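Local coordinates for bifunctional purine biosynthetic protein ADE5,7 (Cryptococcus neoformans var. grubii serotype A, PDB 7LVO), which catalyses the second and fifth steps of de novo purine biosynthesis, the GAR synthetase step residing in the N-terminal half that this chain represents, at residues 139-153 and 326-338. Numbering follows the deposited sequence.
Sequences AAMLEGSKSLSKEFM and GPRVLEYNVRFGD
Glu143 turns CG opposite its own backbone N (chi1 -172°) and then runs extended, which carries its carboxylate across strand 326-333 to the loop beyond. There Glu143 OE1 accepts from Val334 N at 2.8 Å in a fairly straight bond, meeting the N-H on its anti side and somewhat out of the carboxylate plane. Glu143 OE2 forms a salt bridge with Arg335 NH2 at 2.5 Å, although as a hydrogen bond it is weak, the N-H...O angle being only 119°. The same carboxylate lies almost parallel to the Asn333 amide, stacked on it, and these neighbours would be expected to limit its rotation.

Both segments belong to the ATP-grasp domain, where strand 326-333 is an edge strand of a four-stranded antiparallel sheet and has a classic beta bulge, Leu330 and Glu331 both facing Gly319. Glu331 and Asn333 are predicted magnesium ligands; Glu143 packs beside the latter, and any second-shell role is only an inference. Lys146 runs alongside Glu331 in a long salt bridge, Lys146 NZ to Glu331 OE1 3.7 Å, near the predicted ATP-site residue Lys191.

Farther along helix 146-155 the packing is apolar. Met153 and Tyr332 lie alongside, running in opposite senses, with Met153 SD 5.3 Å from the Tyr332 ring centroid and 49° off its normal, an oblique Met-aromatic contact. Met153 CE packs 3.3 Å from Tyr332 CE2 and also touches Val329 CG1 at 3.5 Å. On helix 141-144, Leu142 lays CB against Val334 CG1 (3.9 Å), while the Tyr332 hydroxyl bonds to Thr301. A water accepts from Tyr332 N and donates to Leu142 O and Ser149 OG, linking the strand to both helices.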
loop_
_atom_site.group_PDB
_atom_site.type_symbol
_atom_site.label_atom_id
_atom_site.label_comp_id
_atom_site.label_asym_id
_atom_site.label_seq_id
_atom_site.Cartn_x
_atom_site.Cartn_y
_atom_site.Cartn_z
ATOM N N ALA A 139 -3.608 -4.560 -15.827
ATOM C CA ALA A 139 -4.083 -3.471 -14.981
ATOM C C ALA A 139 -3.064 -3.106 -13.907
ATOM O O ALA A 139 -2.996 -1.945 -13.482
ATOM C CB ALA A 139 -5.414 -3.853 -14.332
ATOM N N ALA A 140 -2.265 -4.078 -13.455
ATOM C CA ALA A 140 -1.248 -3.804 -12.444
ATOM C C ALA A 140 -0.168 -2.852 -12.947
ATOM O O ALA A 140 0.607 -2.337 -12.132
ATOM C CB ALA A 140 -0.609 -5.113 -11.980
ATOM N N MET A 141 -0.106 -2.600 -14.259
ATOM C CA MET A 141 0.904 -1.697 -14.796
ATOM C C MET A 141 0.709 -0.258 -14.331
ATOM O O MET A 141 1.628 0.552 -14.474
ATOM C CB MET A 141 0.889 -1.751 -16.321
ATOM C CG MET A 141 1.215 -3.124 -16.893
ATOM S SD MET A 141 1.232 -3.145 -18.702
ATOM C CE MET A 141 2.868 -2.494 -19.036
ATOM N N LEU A 142 -0.457 0.076 -13.779
ATOM C CA LEU A 142 -0.644 1.406 -13.205
ATOM C C LEU A 142 0.408 1.703 -12.142
ATOM O O LEU A 142 0.793 2.860 -11.955
ATOM C CB LEU A 142 -2.042 1.541 -12.599
ATOM C CG LEU A 142 -3.219 1.708 -13.550
ATOM C CD1 LEU A 142 -4.526 1.759 -12.751
ATOM C CD2 LEU A 142 -3.070 2.955 -14.410
ATOM N N GLU A 143 0.875 0.674 -11.430
ATOM C CA GLU A 143 1.976 0.815 -10.492
ATOM C C GLU A 143 3.286 0.248 -11.008
ATOM O O GLU A 143 4.346 0.720 -10.603
ATOM C CB GLU A 143 1.634 0.133 -9.160
ATOM C CG GLU A 143 2.651 0.403 -8.053
ATOM C CD GLU A 143 2.321 -0.310 -6.752
ATOM O OE1 GLU A 143 1.205 -0.857 -6.624
ATOM O OE2 GLU A 143 3.191 -0.323 -5.851
ATOM N N GLY A 144 3.233 -0.743 -11.903
ATOM C CA GLY A 144 4.448 -1.383 -12.370
ATOM C C GLY A 144 5.267 -0.536 -13.317
ATOM O O GLY A 144 6.494 -0.670 -13.364
ATOM N N SER A 145 4.615 0.344 -14.073
ATOM C CA SER A 145 5.283 1.177 -15.073
ATOM C C SER A 145 4.846 2.625 -14.882
ATOM O O SER A 145 3.753 3.017 -15.308
ATOM C CB SER A 145 4.973 0.700 -16.490
ATOM O OG SER A 145 5.396 1.655 -17.453
ATOM N N LYS A 146 5.706 3.424 -14.250
ATOM C CA LYS A 146 5.387 4.833 -14.058
ATOM C C LYS A 146 5.195 5.531 -15.393
ATOM O O LYS A 146 4.331 6.407 -15.524
ATOM C CB LYS A 146 6.489 5.515 -13.244
ATOM C CG LYS A 146 6.686 4.921 -11.857
ATOM C CD LYS A 146 7.772 5.660 -11.088
ATOM C CE LYS A 146 8.042 5.004 -9.743
ATOM N NZ LYS A 146 6.828 4.970 -8.883
ATOM N N SER A 147 5.987 5.155 -16.403
ATOM C CA SER A 147 5.844 5.762 -17.721
ATOM C C SER A 147 4.456 5.504 -18.291
ATOM O O SER A 147 3.789 6.423 -18.786
ATOM C CB SER A 147 6.923 5.224 -18.663
ATOM O OG SER A 147 6.805 3.824 -18.819
ATOM N N LEU A 148 4.001 4.251 -18.235
ATOM C CA LEU A 148 2.652 3.939 -18.693
ATOM C C LEU A 148 1.606 4.681 -17.868
ATOM O O LEU A 148 0.622 5.197 -18.417
ATOM C CB LEU A 148 2.419 2.429 -18.633
ATOM C CG LEU A 148 1.030 1.925 -19.026
ATOM C CD1 LEU A 148 1.108 0.469 -19.481
ATOM C CD2 LEU A 148 0.028 2.059 -17.882
ATOM N N SER A 149 1.803 4.754 -16.553
ATOM C CA SER A 149 0.817 5.401 -15.695
ATOM C C SER A 149 0.682 6.878 -16.029
ATOM O O SER A 149 -0.433 7.414 -16.083
ATOM C CB SER A 149 1.196 5.220 -14.225
ATOM O OG SER A 149 2.326 5.999 -13.892
ATOM N N LYS A 150 1.806 7.559 -16.256
ATOM C CA LYS A 150 1.745 8.979 -16.587
ATOM C C LYS A 150 1.077 9.196 -17.940
ATOM O O LYS A 150 0.278 10.127 -18.102
ATOM C CB LYS A 150 3.149 9.582 -16.573
ATOM C CG LYS A 150 3.839 9.504 -15.219
ATOM C CD LYS A 150 3.239 10.460 -14.194
ATOM C CE LYS A 150 3.493 11.923 -14.568
ATOM N NZ LYS A 150 3.128 12.861 -13.463
ATOM N N GLU A 151 1.396 8.354 -18.927
ATOM C CA GLU A 151 0.711 8.435 -20.212
ATOM C C GLU A 151 -0.787 8.213 -20.037
ATOM O O GLU A 151 -1.600 8.923 -20.637
ATOM C CB GLU A 151 1.296 7.410 -21.187
ATOM C CG GLU A 151 0.700 7.475 -22.588
ATOM C CD GLU A 151 1.047 6.260 -23.438
ATOM O OE1 GLU A 151 1.866 5.426 -22.994
ATOM O OE2 GLU A 151 0.495 6.136 -24.551
ATOM N N PHE A 152 -1.165 7.221 -19.226
ATOM C CA PHE A 152 -2.577 6.970 -18.958
ATOM C C PHE A 152 -3.257 8.209 -18.392
ATOM O O PHE A 152 -4.380 8.541 -18.780
ATOM C CB PHE A 152 -2.713 5.784 -17.994
ATOM C CG PHE A 152 -4.121 5.536 -17.522
ATOM C CD1 PHE A 152 -4.610 6.167 -16.393
ATOM C CD2 PHE A 152 -4.954 4.671 -18.212
ATOM C CE1 PHE A 152 -5.904 5.944 -15.961
ATOM C CE2 PHE A 152 -6.250 4.448 -17.785
ATOM C CZ PHE A 152 -6.727 5.080 -16.662
ATOM N N MET A 153 -2.594 8.908 -17.467
ATOM C CA MET A 153 -3.204 10.085 -16.863
ATOM C C MET A 153 -3.421 11.180 -17.903
ATOM O O MET A 153 -4.491 11.799 -17.959
ATOM C CB MET A 153 -2.327 10.595 -15.715
ATOM C CG MET A 153 -2.177 9.625 -14.560
ATOM S SD MET A 153 -0.940 10.184 -13.358
ATOM C CE MET A 153 -0.630 8.672 -12.445
ATOM N N GLY A 326 -4.887 22.524 -6.629
ATOM C CA GLY A 326 -5.771 21.395 -6.473
ATOM C C GLY A 326 -5.034 20.076 -6.355
ATOM O O GLY A 326 -3.800 20.019 -6.363
ATOM N N PRO A 327 -5.787 18.981 -6.246
ATOM C CA PRO A 327 -5.148 17.665 -6.118
ATOM C C PRO A 327 -4.372 17.293 -7.372
ATOM O O PRO A 327 -4.734 17.667 -8.487
ATOM C CB PRO A 327 -6.327 16.709 -5.884
ATOM C CG PRO A 327 -7.470 17.583 -5.456
ATOM C CD PRO A 327 -7.254 18.906 -6.137
ATOM N N ARG A 328 -3.292 16.542 -7.169
ATOM C CA ARG A 328 -2.466 16.032 -8.252
ATOM C C ARG A 328 -2.073 14.601 -7.924
ATOM O O ARG A 328 -1.708 14.301 -6.784
ATOM C CB ARG A 328 -1.207 16.882 -8.461
ATOM C CG ARG A 328 -1.486 18.325 -8.844
ATOM C CD ARG A 328 -2.098 18.435 -10.228
ATOM N NE ARG A 328 -2.350 19.820 -10.604
ATOM C CZ ARG A 328 -3.458 20.488 -10.313
ATOM N NH1 ARG A 328 -4.448 19.926 -9.640
ATOM N NH2 ARG A 328 -3.575 21.754 -10.708
ATOM N N VAL A 329 -2.138 13.726 -8.925
ATOM C CA VAL A 329 -1.803 12.319 -8.733
ATOM C C VAL A 329 -0.290 12.155 -8.804
ATOM O O VAL A 329 0.324 12.394 -9.850
ATOM C CB VAL A 329 -2.500 11.435 -9.779
ATOM C CG1 VAL A 329 -2.075 9.991 -9.603
ATOM C CG2 VAL A 329 -4.017 11.577 -9.663
ATOM N N LEU A 330 0.314 11.746 -7.690
ATOM C CA LEU A 330 1.743 11.459 -7.691
ATOM C C LEU A 330 2.029 10.069 -8.255
ATOM O O LEU A 330 2.968 9.896 -9.039
ATOM C CB LEU A 330 2.307 11.565 -6.278
ATOM C CG LEU A 330 2.281 12.938 -5.608
ATOM C CD1 LEU A 330 2.905 12.848 -4.220
ATOM C CD2 LEU A 330 2.998 13.974 -6.456
ATOM N N GLU A 331 1.227 9.076 -7.879
ATOM C CA GLU A 331 1.457 7.709 -8.327
ATOM C C GLU A 331 0.244 6.857 -7.996
ATOM O O GLU A 331 -0.498 7.150 -7.053
ATOM C CB GLU A 331 2.708 7.111 -7.667
ATOM C CG GLU A 331 2.623 7.043 -6.150
ATOM C CD GLU A 331 3.910 6.562 -5.510
ATOM O OE1 GLU A 331 4.961 6.592 -6.187
ATOM O OE2 GLU A 331 3.868 6.149 -4.332
ATOM N N TYR A 332 0.050 5.807 -8.789
ATOM C CA TYR A 332 -0.954 4.791 -8.517
ATOM C C TYR A 332 -0.281 3.606 -7.830
ATOM O O TYR A 332 0.789 3.157 -8.257
ATOM C CB TYR A 332 -1.641 4.312 -9.801
ATOM C CG TYR A 332 -2.594 5.295 -10.434
ATOM C CD1 TYR A 332 -3.741 5.708 -9.770
ATOM C CD2 TYR A 332 -2.366 5.788 -11.708
ATOM C CE1 TYR A 332 -4.620 6.600 -10.351
ATOM C CE2 TYR A 332 -3.242 6.681 -12.300
ATOM C CZ TYR A 332 -4.365 7.084 -11.616
ATOM O OH TYR A 332 -5.231 7.968 -12.207
ATOM N N ASN A 333 -0.900 3.111 -6.766
ATOM C CA ASN A 333 -0.568 1.824 -6.174
ATOM C C ASN A 333 -1.799 0.929 -6.289
ATOM O O ASN A 333 -2.931 1.382 -6.061
ATOM C CB ASN A 333 -0.136 1.974 -4.721
ATOM C CG ASN A 333 1.243 2.624 -4.590
ATOM O OD1 ASN A 333 1.741 3.260 -5.520
ATOM N ND2 ASN A 333 1.863 2.456 -3.433
ATOM N N VAL A 334 -1.578 -0.337 -6.647
ATOM C CA VAL A 334 -2.679 -1.215 -7.030
ATOM C C VAL A 334 -2.942 -2.264 -5.964
ATOM O O VAL A 334 -3.331 -3.397 -6.273
ATOM C CB VAL A 334 -2.401 -1.880 -8.393
ATOM C CG1 VAL A 334 -2.256 -0.815 -9.496
ATOM C CG2 VAL A 334 -1.154 -2.754 -8.316
ATOM N N ARG A 335 -2.733 -1.894 -4.705
ATOM C CA ARG A 335 -2.977 -2.791 -3.585
ATOM C C ARG A 335 -3.072 -1.959 -2.316
ATOM O O ARG A 335 -2.809 -0.755 -2.317
ATOM C CB ARG A 335 -1.880 -3.854 -3.471
ATOM C CG ARG A 335 -0.479 -3.390 -3.866
ATOM C CD ARG A 335 -0.008 -2.221 -3.036
ATOM N NE ARG A 335 1.322 -1.766 -3.436
ATOM C CZ ARG A 335 1.979 -0.769 -2.857
ATOM N NH1 ARG A 335 1.469 -0.112 -1.831
ATOM N NH2 ARG A 335 3.178 -0.427 -3.317
ATOM N N PHE A 336 -3.466 -2.619 -1.230
ATOM C CA PHE A 336 -3.546 -1.938 0.054
ATOM C C PHE A 336 -2.196 -1.325 0.419
ATOM O O PHE A 336 -1.136 -1.821 0.030
ATOM C CB PHE A 336 -4.000 -2.897 1.149
ATOM C CG PHE A 336 -5.480 -3.147 1.159
ATOM C CD1 PHE A 336 -6.343 -2.204 1.680
ATOM C CD2 PHE A 336 -6.010 -4.330 0.653
ATOM C CE1 PHE A 336 -7.709 -2.425 1.687
ATOM C CE2 PHE A 336 -7.369 -4.555 0.672
ATOM C CZ PHE A 336 -8.220 -3.604 1.186
ATOM N N GLY A 337 -2.247 -0.222 1.166
ATOM C CA GLY A 337 -1.056 0.485 1.574
ATOM C C GLY A 337 -0.613 0.106 2.977
ATOM O O GLY A 337 -1.386 -0.400 3.787
ATOM N N ASP A 338 0.662 0.360 3.258
ATOM C CA ASP A 338 1.252 0.073 4.560
ATOM C C ASP A 338 2.016 1.316 4.996
ATOM O O ASP A 338 2.913 1.776 4.259
ATOM C CB ASP A 338 2.170 -1.147 4.479
ATOM C CG ASP A 338 2.575 -1.666 5.844
ATOM O OD1 ASP A 338 3.001 -0.865 6.683
ATOM O OD2 ASP A 338 2.437 -2.886 6.078
HETATM O O HOH W 1 2.058 5.199 -10.854
HETATM O O HOH W 2 3.826 3.741 -9.384
#